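PDB 3D3Q: tRNA dimethylallyltransferase from Staphylococcus epidermidis ATCC 12228, which probably catalyses the transfer of a dimethylallyl group from dimethylallyl diphosphate to the adenine at position 37 of tRNAs that read codons beginning with uridine. Local coordinates for residues F8-V13 and T309-R314; N144-Y149 and K167-A172; N289-N294 and L304-T309. One frame throughout, in Å; residues are numbered along the deposited sequence.

The chain enters its parallel sheet through strand 8-13, which meets helix 300-314, at the far end of the model, in interaction 1, so that this contact spans nearly the whole protein. Interactions 2 and 3 follow one another in series and both lie within that span. Interaction 2 closes a short loop between helices 143-153 and 166-179, away from the sheet, with about 28 Å between the centres of interactions 1 and 2. Interaction 3 joins the outermost strand 291-294 to the same helix 300-314 after a brief connection. Interactions 1 and 3 meet at Thr-309, which they share, and both fasten helix 300-314 to the sheet, through an inner and an outermost strand respectively. None of the loops cross.

Interaction 1: F8-V13 and T309-R314; sequences FLIVIV and TQINKR
Phe-8 and Arg-314 make the closest approach between strand 8-13 and segment 309-314, whose axes run almost antiparallel (168°) and 11.4 Å apart. The contact is chiefly one of an aliphatic stem against an aromatic ring. Arg-314 CG lies 3.3 Å from Phe-8 CE1, while Arg-314 NE comes to the ring edge, in its plane, 3.6 Å from Phe-8 CE1. The ring and guanidinium planes stand 78° apart, so the two groups are not stacked. A bend at chi2 (-67°) turns the arginine chain so that CG, CD and NE all come near CE1 of Phe-8. The charged end is engaged elsewhere: NE forms a salt bridge with Asp-197 and NH2 a hydrogen bond to the carbonyl oxygen of Thr-198.

Purely apolar packing continues one turn back along the helix. Ile-10 CD1 and Ile-311 CD1 face each other at 4.3 Å, and Phe-8 CZ is 4.5 Å from Ile-311 CG1. No hydrogen bond crosses between the segments.

Strand 8-13 is flanked in the sheet by strands 98-102 and 197-204, and the latter supplies both polar partners of Arg-314. Ile-311 also touches Phe-31, and farther along the strand Ile-12 packs against helix 20-30.

Interaction 2: N144-Y149 and K167-A172; sequences NKLHEY and KRVLRA
The helical segments 144-149 and 167-172 run side by side in roughly the same direction, crossing at 34° with axes 10.2 Å apart, and their backbones come nearest at His-147 and Val-169, whose CA atoms are 6.9 Å apart. Val-169 points toward the other helix and divides its two methyls between successive residues. A chi1 of 178° swings CG1 away from the backbone N, and that methyl of Val-169 lies 4.1 Å from the carbonyl O of Leu-146 and 4.2 Å from its CG, the two side chains lying alongside and running opposite ways. The other, Val-169 CG2, reaches the imidazole edge near its plane, 4.2 Å from His-147 ND1. Leu-146 also extends to Leu-170, roughly perpendicular to it, with CD2 of Leu-146 3.9 Å from CD2 of Leu-170.

Ile-173 adds to the cover of Leu-146, Leu-150 and Ile-161 pack on Val-169, and Leu-135 of helix 125-136 touches Leu-170.

With no hydrogen bond or salt bridge between them, the segments are held mainly by van der Waals packing of aliphatic side chains, with a backbone carbonyl and an imidazole edge also touched. Lys-167, Arg-168 and Arg-171 take no part, consistent with, though not proof of, the inferred tRNA-contacting role of residues 167-171.

Interaction 3: N289-N294 and L304-T309; sequences NVHWLN and LDEITT
His-291 and Glu-306 supply the polar meeting of strand 291-294 with helix 300-314. The carboxylate oxygen OE1 of Glu-306 lies at the imidazole edge, near its plane, with CE1 of His-291 nearest at 3.0 Å and NE2 of His-291 at 3.6 Å. The pair does not amount to a hydrogen bond. Ring and carboxylate planes are turned only 22° from each other, although the side chains as a whole run nearly perpendicular. The neighbouring carboxylate might favour a protonated imidazole. The glutamate chain is bent at chi2 (-70°), which lays its stem against the strand.

That stem carries the apolar half of the contact. Leu-293 CD2 sits 4.0 Å from Glu-306 CG and equally far from its CB, the two side chains passing flank to flank with their tips pointing opposite ways. The backbones come nearest at CA of Leu-293 and CA of Glu-306, 8.2 Å apart. Met-298, in the connecting loop, touches both side chains, and Met-303 adds to the packing on Leu-293.

The strand alternates as expected: His-291 and Leu-293 turn to the helix, whereas Trp-292 engages Lys-285 in a cation-pi interaction. Backbone bonds from His-291 and Leu-293 to strand 197-204 set this outermost strand in the parallel sheet. Helix 300-314 in turn packs through Ile-307 and Leu-304 on helix 20-30. A strand, a short loop and a helix laid back over the sheet, beside the helix that follows the P-loop, form an arrangement in keeping with the P-loop NTPase-like alpha/beta fold of this family.

Interaction 1: F8-V13 and T309-R314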
# COMPACT_ATOMS: atom_id res chain seq x y z
N PHE A 8 -11.37 -12.15 11.05
CA PHE A 8 -11.68 -11.15 10.04
C PHE A 8 -10.76 -9.94 10.20
O PHE A 8 -10.56 -9.44 11.31
CB PHE A 8 -13.14 -10.69 10.15
CG PHE A 8 -13.57 -9.77 9.05
CD1 PHE A 8 -13.58 -10.21 7.73
CD2 PHE A 8 -13.95 -8.47 9.31
CE1 PHE A 8 -13.97 -9.37 6.69
CE2 PHE A 8 -14.34 -7.62 8.28
CZ PHE A 8 -14.35 -8.08 6.96
N LEU A 9 -10.22 -9.48 9.07
CA LEU A 9 -9.33 -8.32 9.05
C LEU A 9 -9.54 -7.45 7.80
O LEU A 9 -9.65 -7.99 6.71
CB LEU A 9 -7.88 -8.79 9.05
CG LEU A 9 -6.86 -7.66 9.03
CD1 LEU A 9 -6.77 -7.01 10.38
CD2 LEU A 9 -5.52 -8.23 8.64
N ILE A 10 -9.62 -6.13 7.97
CA ILE A 10 -9.77 -5.23 6.82
C ILE A 10 -8.42 -4.61 6.54
O ILE A 10 -7.72 -4.22 7.47
CB ILE A 10 -10.75 -4.02 7.07
CG1 ILE A 10 -12.18 -4.49 7.33
CG2 ILE A 10 -10.80 -3.13 5.84
CD1 ILE A 10 -12.84 -5.09 6.11
N VAL A 11 -8.03 -4.52 5.27
CA VAL A 11 -6.74 -3.91 4.93
C VAL A 11 -6.97 -2.85 3.83
O VAL A 11 -7.46 -3.16 2.73
CB VAL A 11 -5.70 -4.98 4.44
CG1 VAL A 11 -4.32 -4.37 4.33
CG2 VAL A 11 -5.66 -6.15 5.39
N ILE A 12 -6.62 -1.60 4.12
CA ILE A 12 -6.80 -0.50 3.19
C ILE A 12 -5.47 0.15 2.83
O ILE A 12 -4.96 1.00 3.56
CB ILE A 12 -7.74 0.57 3.78
CG1 ILE A 12 -9.05 -0.09 4.22
CG2 ILE A 12 -8.04 1.64 2.75
CD1 ILE A 12 -9.98 0.82 4.98
N VAL A 13 -4.91 -0.26 1.69
CA VAL A 13 -3.63 0.27 1.23
C VAL A 13 -3.87 1.31 0.16
O VAL A 13 -4.95 1.36 -0.41
CB VAL A 13 -2.74 -0.84 0.63
CG1 VAL A 13 -2.36 -1.86 1.70
CG2 VAL A 13 -3.46 -1.52 -0.51
N THR A 309 -20.74 -3.19 1.19
CA THR A 309 -21.38 -4.26 0.45
C THR A 309 -20.55 -5.53 0.58
O THR A 309 -21.07 -6.63 0.66
CB THR A 309 -21.48 -3.90 -1.03
OG1 THR A 309 -22.28 -2.71 -1.16
CG2 THR A 309 -22.10 -5.03 -1.83
N GLN A 310 -19.24 -5.35 0.60
CA GLN A 310 -18.32 -6.46 0.72
C GLN A 310 -18.43 -7.04 2.14
O GLN A 310 -18.31 -8.24 2.32
CB GLN A 310 -16.89 -5.97 0.45
CG GLN A 310 -16.03 -6.91 -0.39
CD GLN A 310 -16.45 -6.98 -1.85
OE1 GLN A 310 -15.81 -7.64 -2.66
NE2 GLN A 310 -17.53 -6.29 -2.19
N ILE A 311 -18.67 -6.19 3.13
CA ILE A 311 -18.79 -6.66 4.51
C ILE A 311 -20.14 -7.31 4.79
O ILE A 311 -20.27 -8.13 5.71
CB ILE A 311 -18.58 -5.51 5.53
CG1 ILE A 311 -17.15 -4.97 5.43
CG2 ILE A 311 -18.82 -6.02 6.94
CD1 ILE A 311 -16.93 -3.70 6.20
N ASN A 312 -21.16 -6.94 4.02
CA ASN A 312 -22.49 -7.53 4.21
C ASN A 312 -22.53 -8.95 3.61
O ASN A 312 -23.61 -9.54 3.48
CB ASN A 312 -23.60 -6.65 3.59
CG ASN A 312 -23.88 -5.37 4.40
OD1 ASN A 312 -23.43 -5.22 5.55
ND2 ASN A 312 -24.63 -4.45 3.80
N LYS A 313 -21.36 -9.51 3.29
CA LYS A 313 -21.25 -10.88 2.78
C LYS A 313 -20.52 -11.70 3.85
O LYS A 313 -20.98 -12.78 4.25
CB LYS A 313 -20.46 -10.95 1.45
CG LYS A 313 -21.16 -10.26 0.28
CD LYS A 313 -22.57 -10.79 0.08
CE LYS A 313 -23.49 -9.76 -0.58
NZ LYS A 313 -24.88 -10.28 -0.83
N ARG A 314 -19.39 -11.16 4.32
CA ARG A 314 -18.58 -11.80 5.37
C ARG A 314 -19.45 -12.11 6.59
O ARG A 314 -19.05 -12.88 7.46
CB ARG A 314 -17.42 -10.90 5.82
CG ARG A 314 -16.29 -10.70 4.82
CD ARG A 314 -15.50 -11.98 4.56
NE ARG A 314 -14.22 -11.68 3.90
CZ ARG A 314 -14.10 -11.14 2.69
NH1 ARG A 314 -15.18 -10.84 1.98
NH2 ARG A 314 -12.90 -10.87 2.20

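Interaction 2: N144-Y149 and K167-A172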
# COMPACT_ATOMS: atom_id res chain seq x y z
N ASN A 144 -12.54 -16.62 -26.42
CA ASN A 144 -12.07 -18.00 -26.40
C ASN A 144 -10.64 -18.17 -26.92
O ASN A 144 -9.87 -18.97 -26.38
CB ASN A 144 -13.01 -18.92 -27.20
CG ASN A 144 -14.08 -19.59 -26.32
OD1 ASN A 144 -13.77 -20.43 -25.47
ND2 ASN A 144 -15.34 -19.21 -26.52
N LYS A 145 -10.26 -17.42 -27.95
CA LYS A 145 -8.91 -17.55 -28.47
C LYS A 145 -7.90 -17.16 -27.40
O LYS A 145 -6.85 -17.78 -27.27
CB LYS A 145 -8.73 -16.70 -29.73
CG LYS A 145 -7.60 -17.16 -30.65
CD LYS A 145 -7.44 -16.21 -31.85
CE LYS A 145 -6.31 -16.64 -32.80
NZ LYS A 145 -6.04 -15.58 -33.81
N LEU A 146 -8.23 -16.13 -26.62
CA LEU A 146 -7.36 -15.66 -25.55
C LEU A 146 -7.31 -16.67 -24.41
O LEU A 146 -6.31 -16.76 -23.68
CB LEU A 146 -7.86 -14.33 -25.00
CG LEU A 146 -7.08 -13.78 -23.80
CD1 LEU A 146 -5.73 -13.29 -24.26
CD2 LEU A 146 -7.86 -12.64 -23.14
N HIS A 147 -8.40 -17.43 -24.25
CA HIS A 147 -8.50 -18.45 -23.22
C HIS A 147 -7.62 -19.63 -23.59
O HIS A 147 -6.95 -20.20 -22.73
CB HIS A 147 -9.95 -18.92 -23.08
CG HIS A 147 -10.19 -19.82 -21.91
ND1 HIS A 147 -10.01 -19.41 -20.60
CD2 HIS A 147 -10.65 -21.09 -21.84
CE1 HIS A 147 -10.35 -20.39 -19.78
NE2 HIS A 147 -10.74 -21.42 -20.51
N GLU A 148 -7.64 -19.99 -24.88
CA GLU A 148 -6.83 -21.10 -25.40
C GLU A 148 -5.39 -20.76 -25.06
O GLU A 148 -4.64 -21.58 -24.54
CB GLU A 148 -6.93 -21.24 -26.94
CG GLU A 148 -8.34 -21.33 -27.59
CD GLU A 148 -9.20 -22.52 -27.17
OE1 GLU A 148 -10.31 -22.70 -27.74
OE2 GLU A 148 -8.77 -23.28 -26.27
N TYR A 149 -5.02 -19.52 -25.39
CA TYR A 149 -3.68 -19.01 -25.14
C TYR A 149 -3.29 -19.18 -23.69
O TYR A 149 -2.19 -19.60 -23.38
CB TYR A 149 -3.61 -17.53 -25.52
CG TYR A 149 -2.27 -16.91 -25.23
CD1 TYR A 149 -1.12 -17.41 -25.83
CD2 TYR A 149 -2.14 -15.83 -24.35
CE1 TYR A 149 0.13 -16.86 -25.56
CE2 TYR A 149 -0.89 -15.27 -24.07
CZ TYR A 149 0.24 -15.79 -24.68
OH TYR A 149 1.49 -15.25 -24.44
N LYS A 167 -11.27 -10.37 -17.76
CA LYS A 167 -10.45 -9.76 -16.72
C LYS A 167 -9.52 -10.77 -16.04
O LYS A 167 -8.30 -10.68 -16.15
CB LYS A 167 -11.31 -9.11 -15.65
CG LYS A 167 -11.09 -7.63 -15.57
CD LYS A 167 -9.80 -7.27 -14.90
CE LYS A 167 -9.87 -5.80 -14.47
NZ LYS A 167 -8.62 -5.30 -13.83
N ARG A 168 -10.11 -11.72 -15.32
CA ARG A 168 -9.29 -12.69 -14.63
C ARG A 168 -8.33 -13.44 -15.55
O ARG A 168 -7.23 -13.80 -15.13
CB ARG A 168 -10.16 -13.67 -13.84
CG ARG A 168 -10.45 -13.19 -12.43
CD ARG A 168 -10.88 -14.35 -11.54
NE ARG A 168 -9.91 -15.46 -11.55
CZ ARG A 168 -10.02 -16.55 -10.80
NH1 ARG A 168 -11.05 -16.69 -9.97
NH2 ARG A 168 -9.09 -17.49 -10.85
N VAL A 169 -8.72 -13.66 -16.80
CA VAL A 169 -7.87 -14.37 -17.74
C VAL A 169 -6.65 -13.52 -18.08
O VAL A 169 -5.53 -14.05 -18.14
CB VAL A 169 -8.61 -14.74 -19.05
CG1 VAL A 169 -7.67 -15.43 -20.03
CG2 VAL A 169 -9.78 -15.67 -18.74
N LEU A 170 -6.84 -12.23 -18.29
CA LEU A 170 -5.69 -11.38 -18.60
C LEU A 170 -4.75 -11.31 -17.40
O LEU A 170 -3.54 -11.42 -17.55
CB LEU A 170 -6.13 -9.95 -18.97
CG LEU A 170 -6.69 -9.77 -20.38
CD1 LEU A 170 -7.28 -8.36 -20.51
CD2 LEU A 170 -5.60 -10.02 -21.41
N ARG A 171 -5.32 -11.14 -16.21
CA ARG A 171 -4.53 -11.08 -15.01
C ARG A 171 -3.59 -12.28 -14.93
O ARG A 171 -2.44 -12.16 -14.53
CB ARG A 171 -5.44 -11.06 -13.80
CG ARG A 171 -5.26 -9.83 -12.96
CD ARG A 171 -4.66 -10.19 -11.61
NE ARG A 171 -3.29 -10.71 -11.67
CZ ARG A 171 -2.22 -10.02 -12.07
NH1 ARG A 171 -1.03 -10.59 -12.06
NH2 ARG A 171 -2.36 -8.76 -12.48
N ALA A 172 -4.09 -13.45 -15.32
CA ALA A 172 -3.29 -14.65 -15.31
C ALA A 172 -2.24 -14.56 -16.41
O ALA A 172 -1.05 -14.75 -16.17
CB ALA A 172 -4.17 -15.87 -15.51

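Interaction 3: N289-N294 and L304-T309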
# COMPACT_ATOMS: atom_id res chain seq x y z
N ASN A 289 -3.78 -9.68 -4.44
CA ASN A 289 -5.06 -9.71 -5.10
C ASN A 289 -5.87 -8.68 -4.33
O ASN A 289 -6.57 -9.00 -3.38
CB ASN A 289 -5.69 -11.09 -4.97
CG ASN A 289 -6.98 -11.19 -5.74
OD1 ASN A 289 -7.00 -11.00 -6.96
ND2 ASN A 289 -8.07 -11.49 -5.04
N VAL A 290 -5.73 -7.43 -4.74
CA VAL A 290 -6.43 -6.33 -4.09
C VAL A 290 -7.70 -5.92 -4.83
O VAL A 290 -7.74 -5.95 -6.07
CB VAL A 290 -5.53 -5.07 -4.02
CG1 VAL A 290 -6.18 -4.03 -3.14
CG2 VAL A 290 -4.16 -5.44 -3.51
N HIS A 291 -8.72 -5.53 -4.07
CA HIS A 291 -10.00 -5.06 -4.63
C HIS A 291 -9.80 -3.54 -4.73
O HIS A 291 -10.04 -2.80 -3.79
CB HIS A 291 -11.16 -5.40 -3.68
CG HIS A 291 -12.51 -5.11 -4.24
ND1 HIS A 291 -12.96 -3.83 -4.50
CD2 HIS A 291 -13.54 -5.94 -4.57
CE1 HIS A 291 -14.20 -3.88 -4.95
NE2 HIS A 291 -14.57 -5.15 -5.00
N TRP A 292 -9.35 -3.10 -5.90
CA TRP A 292 -9.08 -1.70 -6.14
C TRP A 292 -10.31 -0.81 -6.31
O TRP A 292 -11.25 -1.18 -7.00
CB TRP A 292 -8.22 -1.55 -7.39
CG TRP A 292 -6.92 -2.26 -7.30
CD1 TRP A 292 -6.62 -3.51 -7.76
CD2 TRP A 292 -5.74 -1.77 -6.66
NE1 TRP A 292 -5.32 -3.82 -7.44
CE2 TRP A 292 -4.75 -2.77 -6.77
CE3 TRP A 292 -5.41 -0.57 -6.01
CZ2 TRP A 292 -3.47 -2.63 -6.24
CZ3 TRP A 292 -4.14 -0.42 -5.48
CH2 TRP A 292 -3.18 -1.45 -5.61
N LEU A 293 -10.27 0.36 -5.68
CA LEU A 293 -11.33 1.37 -5.75
C LEU A 293 -10.70 2.51 -6.51
O LEU A 293 -9.72 3.08 -6.03
CB LEU A 293 -11.73 1.86 -4.37
CG LEU A 293 -12.26 0.76 -3.47
CD1 LEU A 293 -12.62 1.29 -2.09
CD2 LEU A 293 -13.46 0.13 -4.15
N ASN A 294 -11.25 2.84 -7.67
CA ASN A 294 -10.70 3.93 -8.49
C ASN A 294 -11.07 5.31 -7.90
O ASN A 294 -12.19 5.76 -8.04
CB ASN A 294 -11.21 3.77 -9.93
CG ASN A 294 -10.50 4.69 -10.92
OD1 ASN A 294 -10.62 4.49 -12.13
ND2 ASN A 294 -9.78 5.69 -10.41
N LEU A 304 -16.85 3.91 0.97
CA LEU A 304 -17.38 3.32 2.20
C LEU A 304 -18.56 2.42 1.90
O LEU A 304 -18.88 1.54 2.69
CB LEU A 304 -17.78 4.40 3.20
CG LEU A 304 -18.37 3.96 4.55
CD1 LEU A 304 -17.39 3.08 5.29
CD2 LEU A 304 -18.69 5.19 5.37
N ASP A 305 -19.22 2.63 0.77
CA ASP A 305 -20.35 1.79 0.42
C ASP A 305 -19.91 0.54 -0.29
O ASP A 305 -20.54 -0.50 -0.15
CB ASP A 305 -21.34 2.55 -0.45
CG ASP A 305 -22.16 3.52 0.36
OD1 ASP A 305 -22.69 3.10 1.42
OD2 ASP A 305 -22.29 4.70 -0.07
N GLU A 306 -18.84 0.66 -1.06
CA GLU A 306 -18.31 -0.49 -1.77
C GLU A 306 -17.86 -1.50 -0.74
O GLU A 306 -18.09 -2.71 -0.89
CB GLU A 306 -17.12 -0.06 -2.62
CG GLU A 306 -17.41 -0.02 -4.11
CD GLU A 306 -17.60 -1.39 -4.70
OE1 GLU A 306 -16.66 -2.22 -4.55
OE2 GLU A 306 -18.67 -1.64 -5.30
N ILE A 307 -17.22 -1.01 0.32
CA ILE A 307 -16.72 -1.84 1.40
C ILE A 307 -17.87 -2.38 2.24
O ILE A 307 -17.80 -3.50 2.75
CB ILE A 307 -15.76 -1.04 2.32
CG1 ILE A 307 -14.50 -0.66 1.54
CG2 ILE A 307 -15.36 -1.86 3.54
CD1 ILE A 307 -13.54 0.19 2.32
N THR A 308 -18.92 -1.59 2.39
CA THR A 308 -20.06 -1.99 3.19
C THR A 308 -20.78 -3.16 2.52
O THR A 308 -21.35 -4.02 3.18
CB THR A 308 -21.01 -0.79 3.43
OG1 THR A 308 -21.70 -0.96 4.67
CG2 THR A 308 -22.02 -0.66 2.31
N THR A 309 -20.74 -3.19 1.19
CA THR A 309 -21.38 -4.26 0.45
C THR A 309 -20.55 -5.53 0.58
O THR A 309 -21.07 -6.63 0.66
CB THR A 309 -21.48 -3.90 -1.03
OG1 THR A 309 -22.28 -2.71 -1.16
CG2 THR A 309 -22.10 -5.03 -1.83